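Local coordinates for ribosomal-protein-serine acetyltransferase, putative (Vibrio cholerae O1 biovar eltor, PDB 2FCK) that is a putative acetyltransferase of the GNAT family that may transfer acetyl groups to the N-terminal serine or alanine of ribosomal proteins, at residues Phe96-Leu101 and Arg134-Cys139; Cys153-Glu158 and Ile175-Ile180. One frame throughout, in Å; residues are numbered along the deposited sequence. Where two conformers were deposited one is given.

Interaction 1. Residues Phe96-Leu101 and Arg134-Cys139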
ATOM      1  N   PHE A  96      -2.532  -5.827  -4.459  1.00 40.87           N
ATOM      2  CA  PHE A  96      -2.555  -5.150  -5.738  1.00 40.72           C
ATOM      3  C   PHE A  96      -1.328  -5.417  -6.624  1.00 41.03           C
ATOM      4  O   PHE A  96      -1.176  -4.735  -7.596  1.00 41.00           O
ATOM      5  CB  PHE A  96      -2.669  -3.660  -5.542  1.00 40.79           C
ATOM      6  CG  PHE A  96      -3.727  -3.288  -4.561  1.00 45.56           C
ATOM      7  CD1 PHE A  96      -3.389  -2.786  -3.330  1.00 47.77           C
ATOM      8  CD2 PHE A  96      -5.036  -3.524  -4.856  1.00 47.81           C
ATOM      9  CE1 PHE A  96      -4.391  -2.474  -2.410  1.00 50.20           C
ATOM     10  CE2 PHE A  96      -6.045  -3.201  -3.952  1.00 52.22           C
ATOM     11  CZ  PHE A  96      -5.701  -2.691  -2.731  1.00 49.63           C
ATOM     12  N   ASN A  97      -0.496  -6.381  -6.238  1.00 41.00           N
ATOM     13  CA  ASN A  97       0.729  -6.747  -6.938  1.00 41.51           C
ATOM     14  C   ASN A  97       1.618  -5.536  -7.174  1.00 42.55           C
ATOM     15  O   ASN A  97       2.120  -5.336  -8.278  1.00 41.76           O
ATOM     16  CB  ASN A  97       0.413  -7.435  -8.259  1.00 41.18           C
ATOM     17  CG  ASN A  97       1.623  -8.179  -8.815  1.00 41.56           C
ATOM     18  OD1 ASN A  97       2.431  -8.720  -8.052  1.00 41.20           O
ATOM     19  ND2 ASN A  97       1.788  -8.155 -10.136  1.00 44.41           N
HETATM   20  N   MSE A  98       1.749  -4.708  -6.136  1.00 42.96           N
HETATM   21  CA  MSE A  98       2.327  -3.372  -6.271  1.00 42.73           C
HETATM   22  C   MSE A  98       3.336  -3.190  -5.148  1.00 41.89           C
HETATM   23  O   MSE A  98       3.277  -3.921  -4.164  1.00 43.03           O
HETATM   24  CB  MSE A  98       1.127  -2.373  -6.071  1.00 44.20           C
HETATM   25  CG  MSE A  98       1.552  -1.028  -6.159  1.00 43.95           C
HETATM   26 SE   MSE A  98      -0.030   0.123  -6.118  0.80 46.59          SE
HETATM   27  CE  MSE A  98       0.936   1.336  -5.269  1.00 51.63           C
ATOM     28  N   ALA A  99       4.231  -2.205  -5.236  1.00 41.50           N
ATOM     29  CA  ALA A  99       5.041  -1.862  -4.071  1.00 40.71           C
ATOM     30  C   ALA A  99       5.351  -0.362  -4.055  1.00 41.03           C
ATOM     31  O   ALA A  99       5.181   0.309  -5.058  1.00 42.47           O
ATOM     32  CB  ALA A  99       6.413  -2.677  -4.080  1.00 41.02           C
ATOM     33  N   SER A 100       5.836   0.094  -2.912  1.00 43.38           N
ATOM     34  CA  SER A 100       6.230   1.492  -2.628  1.00 45.41           C
ATOM     35  C   SER A 100       7.732   1.617  -2.610  1.00 44.30           C
ATOM     36  O   SER A 100       8.402   0.876  -1.890  1.00 44.14           O
ATOM     37  CB  SER A 100       5.734   1.815  -1.176  1.00 49.66           C
ATOM     38  OG  SER A 100       6.601   2.764  -0.528  1.00 53.02           O
ATOM     39  N   LEU A 101       8.269   2.553  -3.389  1.00 41.76           N
ATOM     40  CA  LEU A 101       9.731   2.737  -3.410  1.00 42.62           C
ATOM     41  C   LEU A 101      10.106   4.085  -2.810  1.00 42.89           C
ATOM     42  O   LEU A 101       9.322   5.094  -2.847  1.00 42.80           O
ATOM     43  CB  LEU A 101      10.267   2.698  -4.854  1.00 41.80           C
ATOM     44  CG  LEU A 101       9.986   1.466  -5.706  1.00 43.82           C
ATOM     45  CD1 LEU A 101      10.836   1.601  -6.964  1.00 42.17           C
ATOM     46  CD2 LEU A 101      10.289   0.152  -5.042  1.00 44.34           C
ATOM     47  N   ARG A 134       3.009  -2.735 -10.806  1.00 43.66           N
ATOM     48  CA  ARG A 134       2.970  -1.304 -10.558  1.00 42.57           C
ATOM     49  C   ARG A 134       3.874  -0.953  -9.384  1.00 42.67           C
ATOM     50  O   ARG A 134       3.891  -1.659  -8.365  1.00 42.05           O
ATOM     51  CB  ARG A 134       1.530  -0.879 -10.187  1.00 41.45           C
ATOM     52  CG  ARG A 134       1.371   0.621  -9.892  1.00 42.76           C
ATOM     53  CD  ARG A 134      -0.149   1.029  -9.727  1.00 40.31           C
ATOM     54  NE  ARG A 134      -0.257   2.366  -9.094  1.00 40.96           N
ATOM     55  CZ  ARG A 134      -0.375   3.526  -9.746  1.00 41.81           C
ATOM     56  NH1 ARG A 134      -0.471   3.560 -11.069  1.00 41.47           N
ATOM     57  NH2 ARG A 134      -0.374   4.666  -9.077  1.00 41.19           N
ATOM     58  N   LEU A 135       4.585   0.174  -9.498  1.00 42.48           N
ATOM     59  CA  LEU A 135       5.344   0.703  -8.353  1.00 42.87           C
ATOM     60  C   LEU A 135       4.914   2.160  -8.138  1.00 42.18           C
ATOM     61  O   LEU A 135       4.689   2.851  -9.105  1.00 42.35           O
ATOM     62  CB  LEU A 135       6.846   0.685  -8.658  1.00 41.47           C
ATOM     63  CG  LEU A 135       7.434  -0.711  -8.994  1.00 42.44           C
ATOM     64  CD1 LEU A 135       8.897  -0.592  -9.503  1.00 41.82           C
ATOM     65  CD2 LEU A 135       7.390  -1.632  -7.811  1.00 46.18           C
ATOM     66  N   GLU A 136       4.795   2.570  -6.886  1.00 45.63           N
ATOM     67  CA  GLU A 136       4.587   3.992  -6.532  1.00 47.11           C
ATOM     68  C   GLU A 136       5.836   4.589  -5.829  1.00 49.68           C
ATOM     69  O   GLU A 136       6.418   3.960  -4.920  1.00 51.38           O
ATOM     70  CB  GLU A 136       3.360   4.120  -5.659  1.00 47.79           C
ATOM     71  CG  GLU A 136       2.106   3.983  -6.561  1.00 47.38           C
ATOM     72  CD  GLU A 136       0.782   4.147  -5.807  1.00 49.53           C
ATOM     73  OE1 GLU A 136       0.782   4.334  -4.565  1.00 48.40           O
ATOM     74  OE2 GLU A 136      -0.261   4.003  -6.486  1.00 45.12           O
ATOM     75  N   ILE A 137       6.203   5.797  -6.237  1.00 47.47           N
ATOM     76  CA  ILE A 137       7.163   6.666  -5.555  1.00 47.88           C
ATOM     77  C   ILE A 137       6.420   7.850  -4.969  1.00 48.34           C
ATOM     78  O   ILE A 137       5.571   8.381  -5.682  1.00 46.78           O
ATOM     79  CB  ILE A 137       8.184   7.138  -6.553  1.00 48.27           C
ATOM     80  CG1 ILE A 137       9.040   5.940  -6.991  1.00 48.39           C
ATOM     81  CG2 ILE A 137       9.094   8.239  -5.985  1.00 49.57           C
ATOM     82  CD1 ILE A 137       9.741   6.170  -8.235  1.00 44.96           C
ATOM     83  N   VAL A 138       6.658   8.215  -3.690  1.00 45.86           N
ATOM     84  CA  VAL A 138       6.026   9.396  -3.080  1.00 47.07           C
ATOM     85  C   VAL A 138       7.136  10.402  -2.807  1.00 48.10           C
ATOM     86  O   VAL A 138       8.072  10.077  -2.088  1.00 50.81           O
ATOM     87  CB  VAL A 138       5.318   9.084  -1.721  1.00 47.96           C
ATOM     88  CG1 VAL A 138       4.613  10.344  -1.168  1.00 49.84           C
ATOM     89  CG2 VAL A 138       4.325   7.958  -1.974  1.00 48.06           C
ATOM     90  N   CYS A 139       7.045  11.587  -3.388  1.00 46.72           N
ATOM     91  CA  CYS A 139       8.069  12.599  -3.138  1.00 46.78           C
ATOM     92  C   CYS A 139       7.513  13.720  -2.302  1.00 46.32           C
ATOM     93  O   CYS A 139       6.351  14.095  -2.454  1.00 46.72           O
ATOM     94  CB  CYS A 139       8.573  13.205  -4.458  1.00 46.64           C
ATOM     95  SG  CYS A 139       9.505  12.003  -5.434  1.00 48.33           S
TER
HETATM   96  O   HOH W   1       7.562   6.295  -1.371  1.00 35.77           O

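Interaction 2. Residues Cys153-Glu158 and Ile175-Ile180. With NO3 (nitrate ion), chain F.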
ATOM      1  N   CYS A 153      13.849   8.299 -14.347  1.00 44.17           N
ATOM      2  CA  CYS A 153      13.704   6.824 -14.399  1.00 45.33           C
ATOM      3  C   CYS A 153      12.412   6.343 -15.078  1.00 45.83           C
ATOM      4  O   CYS A 153      12.155   5.144 -15.119  1.00 46.15           O
ATOM      5  CB  CYS A 153      13.841   6.190 -13.011  1.00 45.55           C
ATOM      6  SG  CYS A 153      15.432   6.515 -12.274  1.00 46.72           S
ATOM      7  N   GLY A 154      11.651   7.281 -15.652  1.00 44.57           N
ATOM      8  CA  GLY A 154      10.479   6.957 -16.480  1.00 45.54           C
ATOM      9  C   GLY A 154       9.174   6.936 -15.713  1.00 45.29           C
ATOM     10  O   GLY A 154       8.155   6.402 -16.194  1.00 46.50           O
ATOM     11  N   ALA A 155       9.178   7.525 -14.523  1.00 44.27           N
ATOM     12  CA  ALA A 155       7.944   7.524 -13.725  1.00 43.76           C
ATOM     13  C   ALA A 155       6.990   8.545 -14.275  1.00 43.40           C
ATOM     14  O   ALA A 155       7.398   9.485 -14.977  1.00 44.01           O
ATOM     15  CB  ALA A 155       8.213   7.755 -12.218  1.00 43.72           C
ATOM     16  N   ASN A 156       5.708   8.321 -14.001  1.00 43.41           N
ATOM     17  CA  ASN A 156       4.692   9.268 -14.422  1.00 44.46           C
ATOM     18  C   ASN A 156       4.078   9.933 -13.208  1.00 43.76           C
ATOM     19  O   ASN A 156       3.653   9.259 -12.277  1.00 43.78           O
ATOM     20  CB  ASN A 156       3.613   8.544 -15.221  1.00 47.25           C
ATOM     21  CG  ASN A 156       4.147   8.036 -16.561  1.00 51.57           C
ATOM     22  OD1 ASN A 156       4.811   8.761 -17.312  1.00 57.80           O
ATOM     23  ND2 ASN A 156       3.881   6.768 -16.847  1.00 58.73           N
ATOM     24  N   ARG A 157       4.016  11.252 -13.219  1.00 42.39           N
ATOM     25  CA  ARG A 157       3.401  11.926 -12.080  1.00 42.76           C
ATOM     26  C   ARG A 157       1.908  11.729 -12.090  1.00 42.18           C
ATOM     27  O   ARG A 157       1.251  11.849 -13.148  1.00 40.90           O
ATOM     28  CB  ARG A 157       3.755  13.418 -12.129  1.00 43.69           C
ATOM     29  CG  ARG A 157       3.087  14.239 -11.049  1.00 45.72           C
ATOM     30  CD  ARG A 157       3.023  15.683 -11.473  1.00 51.58           C
ATOM     31  NE  ARG A 157       3.672  16.507 -10.453  1.00 54.31           N
ATOM     32  CZ  ARG A 157       3.014  17.040  -9.425  1.00 54.07           C
ATOM     33  NH1 ARG A 157       3.657  17.762  -8.516  1.00 55.96           N
ATOM     34  NH2 ARG A 157       1.717  16.846  -9.314  1.00 55.74           N
ATOM     35  N   GLU A 158       1.371  11.427 -10.909  0.50 40.96           N
ATOM     36  CA  GLU A 158      -0.053  11.407 -10.712  0.50 42.19           C
ATOM     37  C   GLU A 158      -0.353  12.509  -9.713  0.50 42.19           C
ATOM     38  O   GLU A 158      -0.087  13.683  -9.944  0.50 42.62           O
ATOM     39  CB  GLU A 158      -0.545  10.020 -10.242  0.50 41.37           C
ATOM     40  CG  GLU A 158      -0.312   8.938 -11.340  0.50 42.92           C
ATOM     41  CD  GLU A 158      -0.641   7.519 -10.941  0.50 42.60           C
ATOM     42  OE1 GLU A 158      -1.116   7.296  -9.808  0.50 45.08           O
ATOM     43  OE2 GLU A 158      -0.443   6.615 -11.791  0.50 42.15           O
ATOM     44  N   ILE A 175       3.661  13.860  -3.484  1.00 43.56           N
ATOM     45  CA  ILE A 175       3.371  13.644  -4.884  1.00 42.94           C
ATOM     46  C   ILE A 175       3.613  12.176  -5.211  1.00 41.09           C
ATOM     47  O   ILE A 175       4.688  11.620  -4.953  1.00 42.53           O
ATOM     48  CB  ILE A 175       4.332  14.455  -5.789  1.00 42.44           C
ATOM     49  CG1 ILE A 175       4.334  15.939  -5.408  1.00 43.05           C
ATOM     50  CG2 ILE A 175       3.967  14.145  -7.244  1.00 42.06           C
ATOM     51  CD1 ILE A 175       5.524  16.768  -6.036  1.00 46.08           C
ATOM     52  N   VAL A 176       2.600  11.549  -5.785  1.00 41.18           N
ATOM     53  CA  VAL A 176       2.674  10.149  -6.181  1.00 39.90           C
ATOM     54  C   VAL A 176       3.093  10.042  -7.641  1.00 40.01           C
ATOM     55  O   VAL A 176       2.453  10.654  -8.506  1.00 40.92           O
ATOM     56  CB  VAL A 176       1.259   9.512  -6.005  1.00 39.74           C
ATOM     57  CG1 VAL A 176       1.236   8.087  -6.543  1.00 40.59           C
ATOM     58  CG2 VAL A 176       0.846   9.638  -4.535  1.00 39.94           C
ATOM     59  N   PHE A 177       4.176   9.292  -7.879  1.00 40.25           N
ATOM     60  CA  PHE A 177       4.570   8.916  -9.232  1.00 40.87           C
ATOM     61  C   PHE A 177       4.364   7.406  -9.372  1.00 43.04           C
ATOM     62  O   PHE A 177       4.575   6.657  -8.390  1.00 43.15           O
ATOM     63  CB  PHE A 177       6.065   9.214  -9.449  1.00 42.62           C
ATOM     64  CG  PHE A 177       6.414  10.668  -9.381  1.00 41.76           C
ATOM     65  CD1 PHE A 177       6.580  11.417 -10.537  1.00 42.71           C
ATOM     66  CD2 PHE A 177       6.573  11.279  -8.130  1.00 42.26           C
ATOM     67  CE1 PHE A 177       6.914  12.764 -10.455  1.00 42.79           C
ATOM     68  CE2 PHE A 177       6.922  12.611  -8.007  1.00 42.67           C
ATOM     69  CZ  PHE A 177       7.064  13.382  -9.209  1.00 42.76           C
ATOM     70  N   SER A 178       4.078   6.944 -10.594  1.00 42.40           N
ATOM     71  CA  SER A 178       3.951   5.523 -10.842  1.00 43.22           C
ATOM     72  C   SER A 178       4.884   5.033 -11.942  1.00 43.50           C
ATOM     73  O   SER A 178       5.287   5.786 -12.827  1.00 44.25           O
ATOM     74  CB  SER A 178       2.504   5.170 -11.243  1.00 43.52           C
ATOM     75  OG  SER A 178       2.256   5.652 -12.552  1.00 44.46           O
ATOM     76  N   LEU A 179       5.192   3.744 -11.859  1.00 45.19           N
ATOM     77  CA  LEU A 179       5.860   3.030 -12.939  1.00 45.67           C
ATOM     78  C   LEU A 179       5.063   1.758 -13.191  1.00 46.05           C
ATOM     79  O   LEU A 179       4.652   1.084 -12.227  1.00 46.37           O
ATOM     80  CB  LEU A 179       7.278   2.621 -12.482  1.00 45.68           C
ATOM     81  CG  LEU A 179       8.229   3.765 -12.177  1.00 47.49           C
ATOM     82  CD1 LEU A 179       8.978   3.528 -10.882  1.00 47.31           C
ATOM     83  CD2 LEU A 179       9.157   3.903 -13.311  1.00 46.57           C
ATOM     84  N   ILE A 180       4.862   1.435 -14.471  1.00 46.61           N
ATOM     85  CA  ILE A 180       4.309   0.149 -14.857  1.00 48.01           C
ATOM     86  C   ILE A 180       5.222  -0.530 -15.872  1.00 48.68           C
ATOM     87  O   ILE A 180       6.013   0.146 -16.538  1.00 48.53           O
ATOM     88  CB  ILE A 180       2.863   0.217 -15.405  1.00 48.40           C
ATOM     89  CG1 ILE A 180       2.815   0.897 -16.776  1.00 49.27           C
ATOM     90  CG2 ILE A 180       1.937   0.876 -14.361  1.00 47.68           C
ATOM     91  CD1 ILE A 180       1.388   1.007 -17.386  1.00 47.54           C
TER
HETATM   92  N   NO3 F 305       2.826  20.053  -6.135  1.00 49.91           N
HETATM   93  O1  NO3 F 305       1.746  19.527  -6.875  1.00 49.06           O
HETATM   94  O2  NO3 F 305       2.640  21.099  -5.209  1.00 50.74           O
HETATM   95  O3  NO3 F 305       4.116  19.539  -6.307  1.00 49.67           O
HETATM   96  O   HOH W   2       5.805   3.978 -16.261  1.00 42.47           O
HETATM   97  O   HOH W   3       3.066   4.890 -15.035  1.00 29.54           O

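Interaction 1. Residues Phe96-Leu101 and Arg134-Cys139
The parallel strand pair at the centre of the GNAT fold brings Ala-99 and Leu-101 against Leu-135 and Glu-136. Glu-136 serves both neighbours through its backbone: its N donates to Ala-99 O at 2.9 Å, and its O accepts from Leu-101 N at 2.8 Å. One step on, the strands part. Leu-101 O lies 4.2 Å from Val-138 N, and a water bridges them, donating to Leu-101 O and accepting from Val-138 N. On the face turned to helix 114-129, the methyls Leu-101 CD1 and Leu-135 CD1 meet at 3.9 Å, while Leu-135 CD2 reaches Ala-99 CB. On the other face, selenomethionine Met-98 runs alongside Arg-134. With CG anti to the backbone N in both (chi1 179° and 180°), Met-98 SE comes 3.7 Å from Arg-134 CD and lies at the guanidinium edge. That group grips Glu-136 OE2 side-on, through NE and, at 2.7 Å, NH2. Both bonds, with Glu-158 OE1 at NH2 and Pro-162 O of the second subunit at NH1, help to fix its orientation. Parallel strands that hydrogen-bond at one end and splay at the other are a hallmark of GNAT enzymes, whose acetyl-CoA typically enters that cleft.

Interaction 2. Residues Cys153-Glu158 and Ile175-Ile180
Cys-153 O approaches Leu-179 CD2 where helix 144-152 ends in a Schellman motif and the chain turns into an antiparallel strand pair. Gly-154, the C-prime residue, has the positive phi (93°) of that motif, and Ala-155 N bonds back to Ala-150 O. Ala-155 then packs its methyl between two side chains of the opposing strand, CB lying 3.8 Å from Phe-177 CB and also touching Leu-179 CG. Asn-156 and Ser-178 form a hydrogen-bonded pair, Asn-156 N to Ser-178 O at 2.8 Å and Ser-178 N to Asn-156 O at 2.9 Å. Arg-157 sits opposite Phe-177 in a non-hydrogen-bonded pair, its CB 3.6 Å from Phe-177 CE1. Its chain bends at chi3 (-124°), setting the guanidinium against Ile-175, whose CG2 lies 3.7 Å over the centre of one face. Beyond it, NH1 donates to O1 of a nitrate ion, probably from the crystallisation liquor. Glu-158 N donates to Val-176 O at 2.7 Å, and the pairing continues with Gln-159 bonded to Val-176. The Glu-158 carboxylate has Arg-134 as its main partner; its bond from Ser-178 OG is tentative, since two conformers were modelled. A water accepts from Asn-156 ND2 and donates to Ser-178 OG, both at 2.7 Å.

The centres of the two interactions lie about 9 Å apart in one mixed sheet, and interaction 1 closes along the chain before interaction 2 opens. Strands 134-139 and 170-179 are neighbours, so strand order runs 98-105, 134-139, 170-179, 156-164: parallel in the first pairing, antiparallel in the next two. Ile-137 O and Phe-177 N, 2.8 Å apart, probably form one of the hydrogen bonds joining the middle pair. Arg-134 of interaction 1 spans strand 170-179 to meet Glu-158 of interaction 2, and Cys-139 SG packs on Phe-177. Both contacts also touch the second subunit, so this half of the GNAT sheet contributes to the dimer interface.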